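Long-range contacts in cell death-related nuclease 4 (Caenorhabditis elegans, PDB 5DK5), which degrades RNA and DNA in the 3'-to-5' direction as a metal-dependent DEDDh exonuclease and takes part in apoptotic DNA degradation: residues Y65-L74 / I84-F95; W235-F246 / E295-K303. One frame throughout, in Å; residues are numbered along the deposited sequence.

How the contacts relate
Along the chain the two contacts come in series: contact 1, in the exonuclease domain, closes before contact 2 opens. Their centres lie about 24 Å apart and their nearest atoms about 6 Å, without touching. Contact 1 joins the loop that follows strand 55-65, at an edge of the mixed sheet, to the short helix 86-90. Contact 2 joins the 3-10 segment 235-237 and the later half of helix 239-249 to the start of helix 300-305 in the C-terminal part, away from the metal sites. Both reach the second subunit: His300 in contact 2 hydrogen-bonds Thr73 and Asp90 of the other copy, both in contact 1, which agrees with dimerisation through the C-terminus.

Contact 1: residues Y65-L74 / I84-F95; sequences YVKPVLNRTL and IPQRSIDTADTF
Gln86 reaches the backbone of Arg72 and Leu74 because its CG stands anti to the backbone N and the chain then bends about CB-CG (chi2 63°), laying the amide across the loop at Arg72-Leu74. Glutamine suits this place, offering donor and acceptor together: NE2 donates to Arg72 O at 2.9 Å, in the carbonyl plane, while OE1 takes Leu74 N on a lone pair, also at 2.9 Å. NE2 gives a second bond to Asp90 OD1, which fixes the rotation of the amide; OD2 of Asp90 is bound by His300 of the second subunit.

Ile89 uses the crowded position, with CG1 between backbone N and carbonyl carbon (chi1 64°), and its CD1 meets Leu74 CG tip to tip at 3.6 Å, with Pro68 CD flanking it. This ties the loop after strand 55-65, an edge strand of the RNase H-like exonuclease sheet, to the short helix 86-90. The small Ser88 lets its CB sit over the centre of the Tyr65 ring as a CH-pi contact, 3.8 Å from the centroid, and water 2 bridges Ser88 OG and Tyr65 OH. Ile84 CG2 packs on Tyr65 CE1; the Ile84 side chain is about 4 Å from that of the metal ligand Glu27. Further along, Lys67 N donates almost straight (173°) to Asp93 O at 2.7 Å, and Val66 CG1 packs on Phe95 CB at 3.8 Å.

Contact 2: residues W235-F246 / E295-K303; sequences WRSSFMDAGKIF and EEDPIHFAK
Arg236 and Asp297 form the polar side of this contact, with NH1 of the arginine 3.0 Å from Asp297 OD1 in a salt bridge. The guanidinium and carboxylate planes are turned 56° apart, so the two groups do not meet as a flat, two-pronged pair. Arginine suits the place because its second terminal nitrogen can serve a backbone acceptor: NH2 gives a weak bond to Pro298 O, 2.9 Å away near the guanidinium plane. Water 7 donates to Asp297 OD2 and accepts a weak bond from NH1.

Beside this polar group lies an apolar one. Ile299 CD1 packs against Trp235 CZ2 at 3.6 Å, and the edge of Phe246 is directed toward the face of Phe301 in an offset edge-to-face pair, centroids 5.2 Å apart and planes at 81°. The slim branched Ile245 brings CG2 to the edge of the Phe301 ring, 3.8 Å from CE2. The interface thus joins the 3-10 segment 235-237 and the later half of helix 239-249 to the N-terminal end of helix 300-305, whose N-cap position is Ile299.

Around these groups a second shell sets their positions. The Trp235 ring is sandwiched, with Arg236 CG over the centre of one face and Ile245 CG1 over the opposite face toward the rim; Tyr231 OH bonds both Trp235 NE1 and Asp297 OD2. Replacing Arg236 by an alanine would probably leave Asp297 OD1 without this cationic mate and uncover one face of Trp235. Asp36 draws the two parts together from outside, pairing with Arg236 NE and accepting the backbone N-H groups of His300 and Phe301.

Contact 1: residues Y65-L74 / I84-F95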
loop_
_atom_site.group_PDB
_atom_site.type_symbol
_atom_site.label_atom_id
_atom_site.label_comp_id
_atom_site.label_asym_id
_atom_site.label_seq_id
_atom_site.Cartn_x
_atom_site.Cartn_y
_atom_site.Cartn_z
ATOM N N TYR B 65 -6.486 -16.449 6.147
ATOM C CA TYR B 65 -5.923 -15.159 5.786
ATOM C C TYR B 65 -4.672 -15.403 4.954
ATOM O O TYR B 65 -4.088 -16.486 5.014
ATOM C CB TYR B 65 -5.595 -14.335 7.031
ATOM C CG TYR B 65 -6.816 -13.905 7.810
ATOM C CD1 TYR B 65 -7.734 -13.024 7.259
ATOM C CD2 TYR B 65 -7.048 -14.374 9.097
ATOM C CE1 TYR B 65 -8.851 -12.624 7.960
ATOM C CE2 TYR B 65 -8.165 -13.977 9.810
ATOM C CZ TYR B 65 -9.063 -13.101 9.235
ATOM O OH TYR B 65 -10.180 -12.697 9.930
ATOM N N VAL B 66 -4.271 -14.401 4.178
ATOM C CA VAL B 66 -3.093 -14.506 3.322
ATOM C C VAL B 66 -2.239 -13.249 3.454
ATOM O O VAL B 66 -2.757 -12.135 3.425
ATOM C CB VAL B 66 -3.484 -14.710 1.843
ATOM C CG1 VAL B 66 -2.244 -14.855 0.968
ATOM C CG2 VAL B 66 -4.372 -15.926 1.690
ATOM N N LYS B 67 -0.930 -13.433 3.601
ATOM C CA LYS B 67 -0.013 -12.306 3.707
ATOM C C LYS B 67 0.415 -11.826 2.315
ATOM O O LYS B 67 1.042 -12.582 1.572
ATOM C CB LYS B 67 1.221 -12.685 4.528
ATOM C CG LYS B 67 2.199 -11.524 4.727
ATOM C CD LYS B 67 3.525 -11.981 5.302
ATOM C CE LYS B 67 3.410 -12.323 6.772
ATOM N NZ LYS B 67 4.702 -12.819 7.321
ATOM N N PRO B 68 0.078 -10.572 1.955
ATOM C CA PRO B 68 0.548 -10.010 0.682
ATOM C C PRO B 68 2.019 -9.603 0.757
ATOM O O PRO B 68 2.525 -9.419 1.863
ATOM C CB PRO B 68 -0.353 -8.792 0.487
ATOM C CG PRO B 68 -0.678 -8.357 1.867
ATOM C CD PRO B 68 -0.734 -9.600 2.711
ATOM N N VAL B 69 2.686 -9.462 -0.388
ATOM C CA VAL B 69 4.121 -9.164 -0.413
ATOM C C VAL B 69 4.464 -7.900 -1.202
ATOM O O VAL B 69 5.545 -7.339 -1.033
ATOM C CB VAL B 69 4.924 -10.342 -1.007
ATOM C CG1 VAL B 69 4.755 -11.588 -0.147
ATOM C CG2 VAL B 69 4.497 -10.620 -2.444
ATOM N N LEU B 70 3.556 -7.460 -2.070
ATOM C CA LEU B 70 3.772 -6.236 -2.844
ATOM C C LEU B 70 3.352 -5.007 -2.042
ATOM O O LEU B 70 4.060 -4.001 -2.012
ATOM C CB LEU B 70 3.003 -6.279 -4.166
ATOM C CG LEU B 70 3.338 -7.425 -5.122
ATOM C CD1 LEU B 70 2.466 -7.335 -6.362
ATOM C CD2 LEU B 70 4.809 -7.402 -5.501
ATOM N N ASN B 71 2.188 -5.100 -1.407
ATOM C CA ASN B 71 1.691 -4.061 -0.513
ATOM C C ASN B 71 1.302 -4.693 0.812
ATOM O O ASN B 71 0.228 -5.281 0.945
ATOM C CB ASN B 71 0.506 -3.326 -1.135
ATOM C CG ASN B 71 0.902 -2.518 -2.355
ATOM O OD1 ASN B 71 1.510 -1.453 -2.237
ATOM N ND2 ASN B 71 0.561 -3.021 -3.536
ATOM N N ARG B 72 2.195 -4.569 1.786
ATOM C CA ARG B 72 2.100 -5.332 3.023
ATOM C C ARG B 72 1.285 -4.623 4.098
ATOM O O ARG B 72 0.900 -5.238 5.092
ATOM C CB ARG B 72 3.504 -5.637 3.539
ATOM C CG ARG B 72 4.339 -6.400 2.524
ATOM C CD ARG B 72 5.758 -6.639 2.983
ATOM N NE ARG B 72 6.624 -6.882 1.836
ATOM C CZ ARG B 72 7.908 -7.211 1.913
ATOM N NH1 ARG B 72 8.500 -7.348 3.092
ATOM N NH2 ARG B 72 8.602 -7.404 0.803
ATOM N N THR B 73 1.025 -3.336 3.893
ATOM C CA THR B 73 0.160 -2.570 4.787
ATOM C C THR B 73 -1.181 -2.320 4.113
ATOM O O THR B 73 -1.247 -1.640 3.089
ATOM C CB THR B 73 0.778 -1.211 5.174
ATOM O OG1 THR B 73 2.144 -1.383 5.566
ATOM C CG2 THR B 73 -0.003 -0.579 6.317
ATOM N N LEU B 74 -2.248 -2.870 4.683
ATOM C CA LEU B 74 -3.587 -2.630 4.160
ATOM C C LEU B 74 -3.950 -1.156 4.285
ATOM O O LEU B 74 -3.758 -0.550 5.337
ATOM C CB LEU B 74 -4.624 -3.482 4.897
ATOM C CG LEU B 74 -4.452 -5.002 4.863
ATOM C CD1 LEU B 74 -5.656 -5.662 5.517
ATOM C CD2 LEU B 74 -4.265 -5.513 3.441
ATOM N N ILE B 84 -10.881 -6.923 7.361
ATOM C CA ILE B 84 -9.676 -7.633 7.775
ATOM C C ILE B 84 -8.734 -6.684 8.520
ATOM O O ILE B 84 -8.361 -5.640 7.985
ATOM C CB ILE B 84 -8.941 -8.244 6.568
ATOM C CG1 ILE B 84 -9.870 -9.206 5.823
ATOM C CG2 ILE B 84 -7.680 -8.978 7.019
ATOM C CD1 ILE B 84 -9.307 -9.729 4.518
ATOM N N PRO B 85 -8.353 -7.034 9.764
ATOM C CA PRO B 85 -7.384 -6.201 10.483
ATOM C C PRO B 85 -5.947 -6.498 10.062
ATOM O O PRO B 85 -5.654 -7.604 9.602
ATOM C CB PRO B 85 -7.621 -6.577 11.945
ATOM C CG PRO B 85 -8.068 -7.987 11.889
ATOM C CD PRO B 85 -8.860 -8.130 10.611
ATOM N N GLN B 86 -5.068 -5.516 10.223
ATOM C CA GLN B 86 -3.672 -5.654 9.824
ATOM C C GLN B 86 -2.992 -6.827 10.523
ATOM O O GLN B 86 -2.196 -7.544 9.917
ATOM C CB GLN B 86 -2.908 -4.363 10.123
ATOM C CG GLN B 86 -1.472 -4.360 9.628
ATOM C CD GLN B 86 -1.379 -4.473 8.122
ATOM O OE1 GLN B 86 -2.101 -3.795 7.391
ATOM N NE2 GLN B 86 -0.490 -5.336 7.648
ATOM N N ARG B 87 -3.308 -7.016 11.800
ATOM C CA ARG B 87 -2.673 -8.061 12.594
ATOM C C ARG B 87 -2.926 -9.449 12.009
ATOM O O ARG B 87 -2.096 -10.349 12.143
ATOM C CB ARG B 87 -3.169 -8.001 14.040
ATOM C CG ARG B 87 -4.671 -8.193 14.200
ATOM C CD ARG B 87 -5.109 -7.985 15.643
ATOM N NE ARG B 87 -6.546 -8.188 15.816
ATOM C CZ ARG B 87 -7.125 -9.366 16.038
ATOM N NH1 ARG B 87 -6.399 -10.475 16.114
ATOM N NH2 ARG B 87 -8.441 -9.438 16.181
ATOM N N SER B 88 -4.065 -9.617 11.344
ATOM C CA SER B 88 -4.449 -10.927 10.830
ATOM C C SER B 88 -3.601 -11.354 9.632
ATOM O O SER B 88 -3.342 -12.544 9.452
ATOM C CB SER B 88 -5.933 -10.937 10.448
ATOM O OG SER B 88 -6.756 -10.996 11.600
ATOM N N ILE B 89 -3.166 -10.396 8.815
ATOM C CA ILE B 89 -2.351 -10.727 7.649
ATOM C C ILE B 89 -0.862 -10.725 7.992
ATOM O O ILE B 89 -0.065 -11.372 7.316
ATOM C CB ILE B 89 -2.610 -9.761 6.464
ATOM C CG1 ILE B 89 -2.199 -8.324 6.797
ATOM C CG2 ILE B 89 -4.080 -9.804 6.057
ATOM C CD1 ILE B 89 -1.995 -7.476 5.561
ATOM N N ASP B 90 -0.488 -9.997 9.042
ATOM C CA ASP B 90 0.904 -9.977 9.493
ATOM C C ASP B 90 1.327 -11.347 10.019
ATOM O O ASP B 90 2.504 -11.696 9.981
ATOM C CB ASP B 90 1.117 -8.919 10.583
ATOM C CG ASP B 90 1.202 -7.503 10.030
ATOM O OD1 ASP B 90 1.207 -7.327 8.793
ATOM O OD2 ASP B 90 1.277 -6.558 10.844
ATOM N N THR B 91 0.360 -12.117 10.513
ATOM C CA THR B 91 0.628 -13.444 11.061
ATOM C C THR B 91 0.221 -14.564 10.102
ATOM O O THR B 91 0.237 -15.741 10.469
ATOM C CB THR B 91 -0.112 -13.650 12.396
ATOM O OG1 THR B 91 -1.517 -13.428 12.208
ATOM C CG2 THR B 91 0.416 -12.693 13.452
ATOM N N ALA B 92 -0.135 -14.198 8.874
ATOM C CA ALA B 92 -0.637 -15.164 7.898
ATOM C C ALA B 92 0.487 -15.717 7.032
ATOM O O ALA B 92 1.599 -15.190 7.032
ATOM C CB ALA B 92 -1.703 -14.520 7.026
ATOM N N ASP B 93 0.194 -16.789 6.301
ATOM C CA ASP B 93 1.135 -17.325 5.324
ATOM C C ASP B 93 0.935 -16.630 3.981
ATOM O O ASP B 93 -0.124 -16.056 3.724
ATOM C CB ASP B 93 0.961 -18.838 5.168
ATOM C CG ASP B 93 1.355 -19.608 6.416
ATOM O OD1 ASP B 93 2.561 -19.640 6.738
ATOM O OD2 ASP B 93 0.463 -20.196 7.067
ATOM N N THR B 94 1.955 -16.674 3.129
ATOM C CA THR B 94 1.838 -16.147 1.774
ATOM C C THR B 94 0.942 -17.059 0.944
ATOM O O THR B 94 0.671 -18.193 1.338
ATOM C CB THR B 94 3.208 -16.014 1.095
ATOM O OG1 THR B 94 3.895 -17.270 1.150
ATOM C CG2 THR B 94 4.040 -14.952 1.791
ATOM N N PHE B 95 0.494 -16.562 -0.206
ATOM C CA PHE B 95 -0.517 -17.251 -1.004
ATOM C C PHE B 95 -0.104 -18.655 -1.440
ATOM O O PHE B 95 -0.941 -19.556 -1.511
ATOM C CB PHE B 95 -0.864 -16.427 -2.245
ATOM C CG PHE B 95 -1.906 -17.069 -3.118
ATOM C CD1 PHE B 95 -3.250 -16.966 -2.801
ATOM C CD2 PHE B 95 -1.542 -17.780 -4.249
ATOM C CE1 PHE B 95 -4.209 -17.555 -3.599
ATOM C CE2 PHE B 95 -2.497 -18.371 -5.050
ATOM C CZ PHE B 95 -3.832 -18.259 -4.723
HETATM O O HOH W 1 -2.485 -17.921 6.683
HETATM O O HOH W 2 -9.282 -11.333 12.409
HETATM O O HOH W 3 0.879 -13.664 -0.923
HETATM O O HOH W 4 3.602 -14.466 8.926
HETATM O O HOH W 5 2.050 -7.656 5.991
HETATM O O HOH W 6 -3.323 -1.500 7.569
#

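Contact 2: residues W235-F246 / E295-K303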
loop_
_atom_site.group_PDB
_atom_site.type_symbol
_atom_site.label_atom_id
_atom_site.label_comp_id
_atom_site.label_asym_id
_atom_site.label_seq_id
_atom_site.Cartn_x
_atom_site.Cartn_y
_atom_site.Cartn_z
ATOM N N TRP B 235 -8.873 5.690 -17.113
ATOM C CA TRP B 235 -9.383 4.362 -16.780
ATOM C C TRP B 235 -9.100 3.964 -15.335
ATOM O O TRP B 235 -9.790 3.115 -14.775
ATOM C CB TRP B 235 -8.796 3.303 -17.721
ATOM C CG TRP B 235 -7.322 3.036 -17.544
ATOM C CD1 TRP B 235 -6.297 3.603 -18.244
ATOM C CD2 TRP B 235 -6.717 2.122 -16.619
ATOM N NE1 TRP B 235 -5.094 3.102 -17.811
ATOM C CE2 TRP B 235 -5.323 2.192 -16.815
ATOM C CE3 TRP B 235 -7.217 1.254 -15.645
ATOM C CZ2 TRP B 235 -4.426 1.428 -16.071
ATOM C CZ3 TRP B 235 -6.323 0.495 -14.907
ATOM C CH2 TRP B 235 -4.944 0.588 -15.125
ATOM N N ARG B 236 -8.089 4.578 -14.733
ATOM C CA ARG B 236 -7.673 4.208 -13.386
ATOM C C ARG B 236 -8.682 4.617 -12.316
ATOM O O ARG B 236 -8.639 4.109 -11.194
ATOM C CB ARG B 236 -6.309 4.820 -13.081
ATOM C CG ARG B 236 -5.199 4.222 -13.912
ATOM C CD ARG B 236 -3.840 4.759 -13.514
ATOM N NE ARG B 236 -2.777 4.168 -14.319
ATOM C CZ ARG B 236 -2.481 4.539 -15.561
ATOM N NH1 ARG B 236 -3.168 5.507 -16.159
ATOM N NH2 ARG B 236 -1.496 3.938 -16.213
ATOM N N SER B 237 -9.588 5.526 -12.664
ATOM C CA SER B 237 -10.614 5.990 -11.731
ATOM C C SER B 237 -11.966 5.316 -11.983
ATOM O O SER B 237 -12.947 5.611 -11.299
ATOM C CB SER B 237 -10.764 7.510 -11.828
ATOM O OG SER B 237 -11.165 7.898 -13.128
ATOM N N SER B 238 -12.009 4.409 -12.958
ATOM C CA SER B 238 -13.242 3.714 -13.323
ATOM C C SER B 238 -13.065 2.198 -13.301
ATOM O O SER B 238 -12.289 1.641 -14.078
ATOM C CB SER B 238 -13.713 4.155 -14.709
ATOM O OG SER B 238 -14.788 3.349 -15.161
ATOM N N PHE B 239 -13.796 1.537 -12.410
ATOM C CA PHE B 239 -13.765 0.082 -12.321
ATOM C C PHE B 239 -14.197 -0.538 -13.646
ATOM O O PHE B 239 -13.680 -1.576 -14.059
ATOM C CB PHE B 239 -14.669 -0.405 -11.189
ATOM C CG PHE B 239 -14.645 -1.893 -10.991
ATOM C CD1 PHE B 239 -13.639 -2.491 -10.249
ATOM C CD2 PHE B 239 -15.630 -2.695 -11.543
ATOM C CE1 PHE B 239 -13.614 -3.860 -10.063
ATOM C CE2 PHE B 239 -15.609 -4.066 -11.362
ATOM C CZ PHE B 239 -14.600 -4.648 -10.621
ATOM N N MET B 240 -15.140 0.118 -14.315
ATOM C CA MET B 240 -15.658 -0.362 -15.589
ATOM C C MET B 240 -14.578 -0.338 -16.666
ATOM O O MET B 240 -14.275 -1.363 -17.276
ATOM C CB MET B 240 -16.853 0.489 -16.029
ATOM C CG MET B 240 -17.722 -0.152 -17.103
ATOM S SD MET B 240 -18.489 -1.699 -16.576
ATOM C CE MET B 240 -19.462 -1.146 -15.176
ATOM N N ASP B 241 -14.003 0.838 -16.896
ATOM C CA ASP B 241 -12.979 0.999 -17.923
ATOM C C ASP B 241 -11.719 0.215 -17.575
ATOM O O ASP B 241 -11.011 -0.260 -18.461
ATOM C CB ASP B 241 -12.638 2.477 -18.114
ATOM C CG ASP B 241 -13.808 3.280 -18.651
ATOM O OD1 ASP B 241 -14.055 3.224 -19.874
ATOM O OD2 ASP B 241 -14.477 3.967 -17.851
ATOM N N ALA B 242 -11.441 0.086 -16.283
ATOM C CA ALA B 242 -10.304 -0.705 -15.831
ATOM C C ALA B 242 -10.500 -2.168 -16.215
ATOM O O ALA B 242 -9.539 -2.875 -16.514
ATOM C CB ALA B 242 -10.117 -0.568 -14.329
ATOM N N GLY B 243 -11.753 -2.613 -16.207
ATOM C CA GLY B 243 -12.082 -3.970 -16.604
ATOM C C GLY B 243 -11.624 -4.269 -18.017
ATOM O O GLY B 243 -11.118 -5.354 -18.297
ATOM N N LYS B 244 -11.798 -3.297 -18.908
ATOM C CA LYS B 244 -11.384 -3.443 -20.297
ATOM C C LYS B 244 -9.876 -3.647 -20.389
ATOM O O LYS B 244 -9.400 -4.447 -21.193
ATOM C CB LYS B 244 -11.802 -2.221 -21.116
ATOM C CG LYS B 244 -13.299 -1.946 -21.105
ATOM C CD LYS B 244 -14.078 -3.043 -21.813
ATOM C CE LYS B 244 -15.568 -2.744 -21.828
ATOM N NZ LYS B 244 -16.355 -3.841 -22.460
ATOM N N ILE B 245 -9.132 -2.917 -19.562
ATOM C CA ILE B 245 -7.682 -3.067 -19.493
ATOM C C ILE B 245 -7.305 -4.452 -18.980
ATOM O O ILE B 245 -6.457 -5.126 -19.562
ATOM C CB ILE B 245 -7.045 -1.999 -18.573
ATOM C CG1 ILE B 245 -7.183 -0.601 -19.184
ATOM C CG2 ILE B 245 -5.578 -2.323 -18.295
ATOM C CD1 ILE B 245 -6.354 -0.364 -20.440
ATOM N N PHE B 246 -7.929 -4.857 -17.877
ATOM C CA PHE B 246 -7.696 -6.173 -17.288
ATOM C C PHE B 246 -7.890 -7.291 -18.312
ATOM O O PHE B 246 -7.145 -8.270 -18.324
ATOM C CB PHE B 246 -8.639 -6.406 -16.102
ATOM C CG PHE B 246 -8.510 -5.389 -14.999
ATOM C CD1 PHE B 246 -7.341 -4.670 -14.822
ATOM C CD2 PHE B 246 -9.568 -5.157 -14.133
ATOM C CE1 PHE B 246 -7.228 -3.740 -13.806
ATOM C CE2 PHE B 246 -9.460 -4.229 -13.115
ATOM C CZ PHE B 246 -8.288 -3.519 -12.953
ATOM N N GLU B 295 5.774 4.754 -22.219
ATOM C CA GLU B 295 6.412 4.693 -20.908
ATOM C C GLU B 295 6.193 5.975 -20.105
ATOM O O GLU B 295 6.740 6.131 -19.012
ATOM C CB GLU B 295 7.911 4.417 -21.063
ATOM C CG GLU B 295 8.518 3.604 -19.925
ATOM C CD GLU B 295 7.847 2.249 -19.742
ATOM O OE1 GLU B 295 7.494 1.613 -20.759
ATOM O OE2 GLU B 295 7.664 1.825 -18.582
ATOM N N GLU B 296 5.395 6.889 -20.650
ATOM C CA GLU B 296 4.985 8.086 -19.922
ATOM C C GLU B 296 3.679 7.815 -19.176
ATOM O O GLU B 296 3.280 8.583 -18.297
ATOM C CB GLU B 296 4.816 9.271 -20.876
ATOM C CG GLU B 296 4.912 10.634 -20.200
ATOM C CD GLU B 296 6.337 11.011 -19.828
ATOM O OE1 GLU B 296 7.247 10.172 -19.995
ATOM O OE2 GLU B 296 6.546 12.154 -19.368
ATOM N N ASP B 297 3.017 6.718 -19.538
ATOM C CA ASP B 297 1.798 6.285 -18.864
ATOM C C ASP B 297 1.774 4.758 -18.751
ATOM O O ASP B 297 0.968 4.096 -19.404
ATOM C CB ASP B 297 0.561 6.788 -19.614
ATOM C CG ASP B 297 -0.727 6.550 -18.847
ATOM O OD1 ASP B 297 -0.691 6.537 -17.598
ATOM O OD2 ASP B 297 -1.780 6.379 -19.494
ATOM N N PRO B 298 2.666 4.194 -17.921
ATOM C CA PRO B 298 2.771 2.736 -17.804
ATOM C C PRO B 298 1.633 2.117 -16.996
ATOM O O PRO B 298 1.098 2.759 -16.093
ATOM C CB PRO B 298 4.109 2.531 -17.074
ATOM C CG PRO B 298 4.750 3.888 -16.985
ATOM C CD PRO B 298 3.643 4.874 -17.057
ATOM N N ILE B 299 1.277 0.880 -17.327
ATOM C CA ILE B 299 0.305 0.119 -16.549
ATOM C C ILE B 299 1.023 -0.531 -15.371
ATOM O O ILE B 299 1.712 -1.538 -15.535
ATOM C CB ILE B 299 -0.388 -0.970 -17.393
ATOM C CG1 ILE B 299 -0.889 -0.397 -18.723
ATOM C CG2 ILE B 299 -1.532 -1.598 -16.613
ATOM C CD1 ILE B 299 -1.962 0.664 -18.585
ATOM N N HIS B 300 0.858 0.044 -14.186
ATOM C CA HIS B 300 1.615 -0.387 -13.013
ATOM C C HIS B 300 1.394 -1.862 -12.674
ATOM O O HIS B 300 2.356 -2.601 -12.460
ATOM C CB HIS B 300 1.257 0.478 -11.800
ATOM C CG HIS B 300 1.779 -0.054 -10.503
ATOM N ND1 HIS B 300 3.125 -0.174 -10.232
ATOM C CD2 HIS B 300 1.133 -0.501 -9.398
ATOM C CE1 HIS B 300 3.286 -0.669 -9.018
ATOM N NE2 HIS B 300 2.094 -0.876 -8.491
ATOM N N PHE B 301 0.136 -2.290 -12.631
ATOM C CA PHE B 301 -0.178 -3.648 -12.194
ATOM C C PHE B 301 0.321 -4.682 -13.198
ATOM O O PHE B 301 0.613 -5.820 -12.836
ATOM C CB PHE B 301 -1.687 -3.812 -11.961
ATOM C CG PHE B 301 -2.484 -4.068 -13.215
ATOM C CD1 PHE B 301 -2.621 -5.354 -13.719
ATOM C CD2 PHE B 301 -3.122 -3.030 -13.871
ATOM C CE1 PHE B 301 -3.358 -5.592 -14.863
ATOM C CE2 PHE B 301 -3.864 -3.264 -15.014
ATOM C CZ PHE B 301 -3.981 -4.547 -15.510
ATOM N N ALA B 302 0.412 -4.286 -14.463
ATOM C CA ALA B 302 0.956 -5.163 -15.491
ATOM C C ALA B 302 2.473 -5.235 -15.353
ATOM O O ALA B 302 3.070 -6.309 -15.447
ATOM C CB ALA B 302 0.568 -4.672 -16.873
ATOM N N LYS B 303 3.084 -4.080 -15.111
ATOM C CA LYS B 303 4.534 -3.972 -15.017
ATOM C C LYS B 303 5.086 -4.764 -13.836
ATOM O O LYS B 303 6.078 -5.477 -13.965
ATOM C CB LYS B 303 4.947 -2.505 -14.888
ATOM C CG LYS B 303 6.384 -2.218 -15.292
ATOM C CD LYS B 303 6.553 -2.296 -16.799
ATOM C CE LYS B 303 7.916 -1.792 -17.237
ATOM N NZ LYS B 303 8.050 -1.791 -18.720
HETATM O O HOH W 7 -3.568 7.902 -18.453
#